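PDB 6BFI: VIN1 from Oscarella pearsei, which binds actin filaments as a sponge homolog of vinculin and may take part in cell-cell adhesion. Local coordinates for residues Met1-Ile14 and Ile116-Arg128. Numbering follows the deposited sequence.
Sequences MPVKFHTKTLESVI and INGMSDLLMCADR
The hydroxyl OG of S120 accepts the backbone N-H of K4, with N and OG 3.0 Å apart and the bond bent to 139°, and so ties the extended N-terminal segment of the chain to the helix beneath it. With chi1 at 172°, OG of S120 lies opposite its own nitrogen and faces K4 N. Independently of that torsion, CB packs against I14 CD1 and V3 CG2. One turn back, a water joins the same segment to the helix, accepting from V3 N and donating to N117 OD1. Farther along, the imidazole of H6 is approached at its edge by two groups lying near the ring plane. NE2 points at M124 SD in a nearly straight but weak N-H...S bond of 3.2 Å, and CE1 lies 3.1 Å from D127 OD2, the carboxylate standing almost perpendicular to the ring. D127 OD1 takes a long, weak bond from T7 OG1 and a salt bridge to R178, which probably does more to place the carboxylate. Beyond T7 the chain becomes helical and the contact turns apolar: L10 CD2 rests 3.6 Å from L123 CB, and CG1 of V13 touches both L123 CD1 and M119 CE. The segments 8-14 and 116-128 run roughly antiparallel (153°), with their axes 10.3 Å apart at closest approach. M119 and L123 also touch helix 41-59, as expected of the antiparallel helical bundles from which vinculin-family proteins are built.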
loop_
_atom_site.group_PDB
_atom_site.type_symbol
_atom_site.label_atom_id
_atom_site.label_comp_id
_atom_site.label_asym_id
_atom_site.label_seq_id
_atom_site.Cartn_x
_atom_site.Cartn_y
_atom_site.Cartn_z
ATOM N N MET A 1 14.451 -28.598 -1.072
ATOM C CA MET A 1 13.029 -28.280 -0.993
ATOM C C MET A 1 12.680 -27.706 0.377
ATOM O O MET A 1 12.461 -28.454 1.332
ATOM C CB MET A 1 12.189 -29.523 -1.283
ATOM C CG MET A 1 12.476 -30.154 -2.634
ATOM S SD MET A 1 12.549 -31.953 -2.546
ATOM C CE MET A 1 13.846 -32.171 -1.330
ATOM N N PRO A 2 12.632 -26.380 0.472
ATOM C CA PRO A 2 12.381 -25.738 1.766
ATOM C C PRO A 2 10.959 -25.971 2.252
ATOM O O PRO A 2 10.051 -26.303 1.487
ATOM C CB PRO A 2 12.626 -24.250 1.481
ATOM C CG PRO A 2 13.397 -24.214 0.194
ATOM C CD PRO A 2 12.920 -25.399 -0.585
ATOM N N VAL A 3 10.778 -25.786 3.562
ATOM C CA VAL A 3 9.454 -25.908 4.157
ATOM C C VAL A 3 8.564 -24.785 3.639
ATOM O O VAL A 3 9.024 -23.660 3.392
ATOM C CB VAL A 3 9.552 -25.895 5.694
ATOM C CG1 VAL A 3 10.180 -24.599 6.193
ATOM C CG2 VAL A 3 8.183 -26.120 6.325
ATOM N N LYS A 4 7.282 -25.090 3.453
ATOM C CA LYS A 4 6.329 -24.154 2.877
ATOM C C LYS A 4 5.169 -23.919 3.833
ATOM O O LYS A 4 4.763 -24.814 4.581
ATOM C CB LYS A 4 5.794 -24.669 1.532
ATOM C CG LYS A 4 6.856 -24.859 0.460
ATOM C CD LYS A 4 7.480 -23.534 0.062
ATOM C CE LYS A 4 8.504 -23.719 -1.046
ATOM N NZ LYS A 4 9.049 -22.412 -1.515
ATOM N N PHE A 5 4.636 -22.689 3.802
ATOM C CA PHE A 5 3.442 -22.352 4.569
ATOM C C PHE A 5 2.592 -21.312 3.849
ATOM O O PHE A 5 1.947 -20.482 4.499
ATOM C CB PHE A 5 3.795 -21.849 5.977
ATOM C CG PHE A 5 5.244 -21.498 6.155
ATOM C CD1 PHE A 5 5.773 -20.353 5.578
ATOM C CD2 PHE A 5 6.074 -22.309 6.910
ATOM C CE1 PHE A 5 7.109 -20.028 5.747
ATOM C CE2 PHE A 5 7.409 -21.992 7.083
ATOM C CZ PHE A 5 7.928 -20.850 6.502
ATOM N N HIS A 6 2.578 -21.343 2.516
ATOM C CA HIS A 6 1.776 -20.429 1.712
ATOM C C HIS A 6 0.309 -20.828 1.653
ATOM O O HIS A 6 -0.476 -20.148 0.983
ATOM C CB HIS A 6 2.343 -20.345 0.290
ATOM C CG HIS A 6 2.444 -21.672 -0.397
ATOM N ND1 HIS A 6 1.554 -22.077 -1.370
ATOM C CD2 HIS A 6 3.327 -22.688 -0.249
ATOM C CE1 HIS A 6 1.887 -23.282 -1.794
ATOM N NE2 HIS A 6 2.958 -23.676 -1.129
ATOM N N THR A 7 -0.077 -21.895 2.349
ATOM C CA THR A 7 -1.416 -22.457 2.284
ATOM C C THR A 7 -1.915 -22.724 3.698
ATOM O O THR A 7 -1.149 -23.171 4.557
ATOM C CB THR A 7 -1.407 -23.747 1.440
ATOM O OG1 THR A 7 -1.582 -23.417 0.054
ATOM C CG2 THR A 7 -2.493 -24.707 1.869
ATOM N N LYS A 8 -3.198 -22.425 3.939
ATOM C CA LYS A 8 -3.779 -22.631 5.263
ATOM C C LYS A 8 -3.699 -24.088 5.701
ATOM O O LYS A 8 -3.582 -24.367 6.899
ATOM C CB LYS A 8 -5.230 -22.152 5.282
ATOM C CG LYS A 8 -5.386 -20.650 5.135
ATOM C CD LYS A 8 -6.851 -20.254 5.027
ATOM C CE LYS A 8 -7.008 -18.746 4.941
ATOM N NZ LYS A 8 -8.442 -18.350 4.856
ATOM N N THR A 9 -3.772 -25.027 4.756
ATOM C CA THR A 9 -3.577 -26.433 5.097
ATOM C C THR A 9 -2.135 -26.703 5.508
ATOM O O THR A 9 -1.883 -27.428 6.480
ATOM C CB THR A 9 -3.973 -27.320 3.916
ATOM O OG1 THR A 9 -5.361 -27.127 3.618
ATOM C CG2 THR A 9 -3.723 -28.786 4.236
ATOM N N LEU A 10 -1.176 -26.125 4.777
ATOM C CA LEU A 10 0.234 -26.288 5.119
ATOM C C LEU A 10 0.517 -25.799 6.533
ATOM O O LEU A 10 1.052 -26.541 7.361
ATOM C CB LEU A 10 1.106 -25.541 4.111
ATOM C CG LEU A 10 1.535 -26.310 2.864
ATOM C CD1 LEU A 10 2.219 -25.379 1.880
ATOM C CD2 LEU A 10 2.462 -27.448 3.247
ATOM N N GLU A 11 0.165 -24.545 6.823
ATOM C CA GLU A 11 0.376 -24.006 8.162
ATOM C C GLU A 11 -0.400 -24.799 9.205
ATOM O O GLU A 11 0.127 -25.109 10.284
ATOM C CB GLU A 11 -0.026 -22.531 8.192
ATOM C CG GLU A 11 -0.234 -21.964 9.586
ATOM C CD GLU A 11 -0.725 -20.529 9.562
ATOM O OE1 GLU A 11 -0.375 -19.792 8.614
ATOM O OE2 GLU A 11 -1.466 -20.139 10.489
ATOM N N SER A 12 -1.645 -25.157 8.889
ATOM C CA SER A 12 -2.495 -25.853 9.850
ATOM C C SER A 12 -1.899 -27.192 10.263
ATOM O O SER A 12 -2.002 -27.589 11.429
ATOM C CB SER A 12 -3.895 -26.041 9.270
ATOM O OG SER A 12 -4.728 -26.757 10.164
ATOM N N VAL A 13 -1.274 -27.897 9.328
ATOM C CA VAL A 13 -0.667 -29.197 9.619
ATOM C C VAL A 13 0.719 -29.055 10.233
ATOM O O VAL A 13 1.041 -29.701 11.230
ATOM C CB VAL A 13 -0.632 -30.065 8.339
ATOM C CG1 VAL A 13 0.311 -31.246 8.522
ATOM C CG2 VAL A 13 -2.030 -30.538 7.963
ATOM N N ILE A 14 1.559 -28.207 9.651
ATOM C CA ILE A 14 2.965 -28.150 10.033
ATOM C C ILE A 14 3.165 -27.438 11.371
ATOM O O ILE A 14 4.083 -27.782 12.128
ATOM C CB ILE A 14 3.784 -27.489 8.904
ATOM C CG1 ILE A 14 3.781 -28.397 7.670
ATOM C CG2 ILE A 14 5.209 -27.187 9.345
ATOM C CD1 ILE A 14 4.610 -27.872 6.523
ATOM N N ILE A 116 9.265 -32.359 9.655
ATOM C CA ILE A 116 8.791 -31.044 9.235
ATOM C C ILE A 116 8.952 -30.882 7.728
ATOM O O ILE A 116 7.976 -30.661 6.998
ATOM C CB ILE A 116 9.534 -29.936 9.999
ATOM C CG1 ILE A 116 9.386 -30.133 11.509
ATOM C CG2 ILE A 116 9.015 -28.566 9.592
ATOM C CD1 ILE A 116 10.174 -29.135 12.335
ATOM N N ASN A 117 10.193 -30.995 7.239
ATOM C CA ASN A 117 10.431 -30.855 5.806
ATOM C C ASN A 117 9.676 -31.918 5.016
ATOM O O ASN A 117 9.131 -31.637 3.940
ATOM C CB ASN A 117 11.929 -30.926 5.512
ATOM C CG ASN A 117 12.683 -29.711 6.021
ATOM O OD1 ASN A 117 12.111 -28.632 6.178
ATOM N ND2 ASN A 117 13.976 -29.879 6.273
ATOM N N GLY A 118 9.616 -33.140 5.548
ATOM C CA GLY A 118 8.947 -34.222 4.843
ATOM C C GLY A 118 7.450 -34.016 4.725
ATOM O O GLY A 118 6.868 -34.242 3.658
ATOM N N MET A 119 6.800 -33.602 5.815
ATOM C CA MET A 119 5.385 -33.250 5.729
ATOM C C MET A 119 5.172 -32.112 4.741
ATOM O O MET A 119 4.231 -32.148 3.930
ATOM C CB MET A 119 4.844 -32.870 7.107
ATOM C CG MET A 119 4.515 -34.060 7.997
ATOM S SD MET A 119 4.009 -33.572 9.659
ATOM C CE MET A 119 2.434 -34.413 9.801
ATOM N N SER A 120 6.049 -31.104 4.779
ATOM C CA SER A 120 5.948 -30.000 3.831
ATOM C C SER A 120 5.957 -30.501 2.392
ATOM O O SER A 120 5.102 -30.120 1.587
ATOM C CB SER A 120 7.084 -29.004 4.051
ATOM O OG SER A 120 7.088 -28.030 3.021
ATOM N N ASP A 121 6.921 -31.360 2.048
ATOM C CA ASP A 121 6.990 -31.870 0.681
ATOM C C ASP A 121 5.774 -32.726 0.348
ATOM O O ASP A 121 5.244 -32.657 -0.771
ATOM C CB ASP A 121 8.280 -32.666 0.481
ATOM C CG ASP A 121 9.522 -31.824 0.686
ATOM O OD1 ASP A 121 9.449 -30.595 0.485
ATOM O OD2 ASP A 121 10.574 -32.395 1.044
ATOM N N LEU A 122 5.320 -33.534 1.311
ATOM C CA LEU A 122 4.151 -34.383 1.097
ATOM C C LEU A 122 2.939 -33.557 0.689
ATOM O O LEU A 122 2.235 -33.898 -0.269
ATOM C CB LEU A 122 3.849 -35.187 2.360
ATOM C CG LEU A 122 4.039 -36.698 2.257
ATOM C CD1 LEU A 122 3.475 -37.390 3.486
ATOM C CD2 LEU A 122 3.383 -37.222 0.996
ATOM N N LEU A 123 2.675 -32.464 1.407
ATOM C CA LEU A 123 1.583 -31.588 0.998
ATOM C C LEU A 123 1.927 -30.790 -0.257
ATOM O O LEU A 123 1.017 -30.386 -0.994
ATOM C CB LEU A 123 1.212 -30.649 2.146
ATOM C CG LEU A 123 0.694 -31.340 3.412
ATOM C CD1 LEU A 123 0.689 -30.386 4.599
ATOM C CD2 LEU A 123 -0.699 -31.907 3.177
ATOM N N MET A 124 3.219 -30.592 -0.533
ATOM C CA MET A 124 3.633 -29.713 -1.620
ATOM C C MET A 124 3.529 -30.370 -2.990
ATOM O O MET A 124 3.335 -29.663 -3.984
ATOM C CB MET A 124 5.064 -29.223 -1.394
ATOM C CG MET A 124 5.142 -27.844 -0.772
ATOM S SD MET A 124 4.120 -26.636 -1.640
ATOM C CE MET A 124 4.869 -26.646 -3.267
ATOM N N CYS A 125 3.673 -31.693 -3.090
ATOM C CA CYS A 125 3.444 -32.312 -4.394
ATOM C C CYS A 125 1.969 -32.231 -4.782
ATOM O O CYS A 125 1.637 -32.005 -5.953
ATOM C CB CYS A 125 3.949 -33.758 -4.408
ATOM S SG CYS A 125 3.361 -34.829 -3.083
ATOM N N ALA A 126 1.073 -32.377 -3.802
ATOM C CA ALA A 126 -0.348 -32.166 -4.055
ATOM C C ALA A 126 -0.627 -30.717 -4.443
ATOM O O ALA A 126 -1.342 -30.448 -5.418
ATOM C CB ALA A 126 -1.162 -32.562 -2.821
ATOM N N ASP A 127 -0.068 -29.765 -3.685
ATOM C CA ASP A 127 -0.269 -28.355 -4.011
ATOM C C ASP A 127 0.239 -28.032 -5.413
ATOM O O ASP A 127 -0.390 -27.265 -6.152
ATOM C CB ASP A 127 0.422 -27.470 -2.972
ATOM C CG ASP A 127 0.121 -25.993 -3.171
ATOM O OD1 ASP A 127 -0.878 -25.511 -2.599
ATOM O OD2 ASP A 127 0.880 -25.315 -3.898
ATOM N N ARG A 128 1.377 -28.617 -5.798
ATOM C CA ARG A 128 1.899 -28.414 -7.145
ATOM C C ARG A 128 0.973 -29.018 -8.191
ATOM O O ARG A 128 0.814 -28.457 -9.281
ATOM C CB ARG A 128 3.300 -29.010 -7.266
ATOM C CG ARG A 128 4.405 -28.135 -6.703
ATOM C CD ARG A 128 5.762 -28.782 -6.905
ATOM N NE ARG A 128 5.885 -30.025 -6.150
ATOM C CZ ARG A 128 6.907 -30.865 -6.257
ATOM N NH1 ARG A 128 7.900 -30.600 -7.097
ATOM N NH2 ARG A 128 6.936 -31.973 -5.529
HETATM O O HOH W 1 13.076 -26.076 5.236
#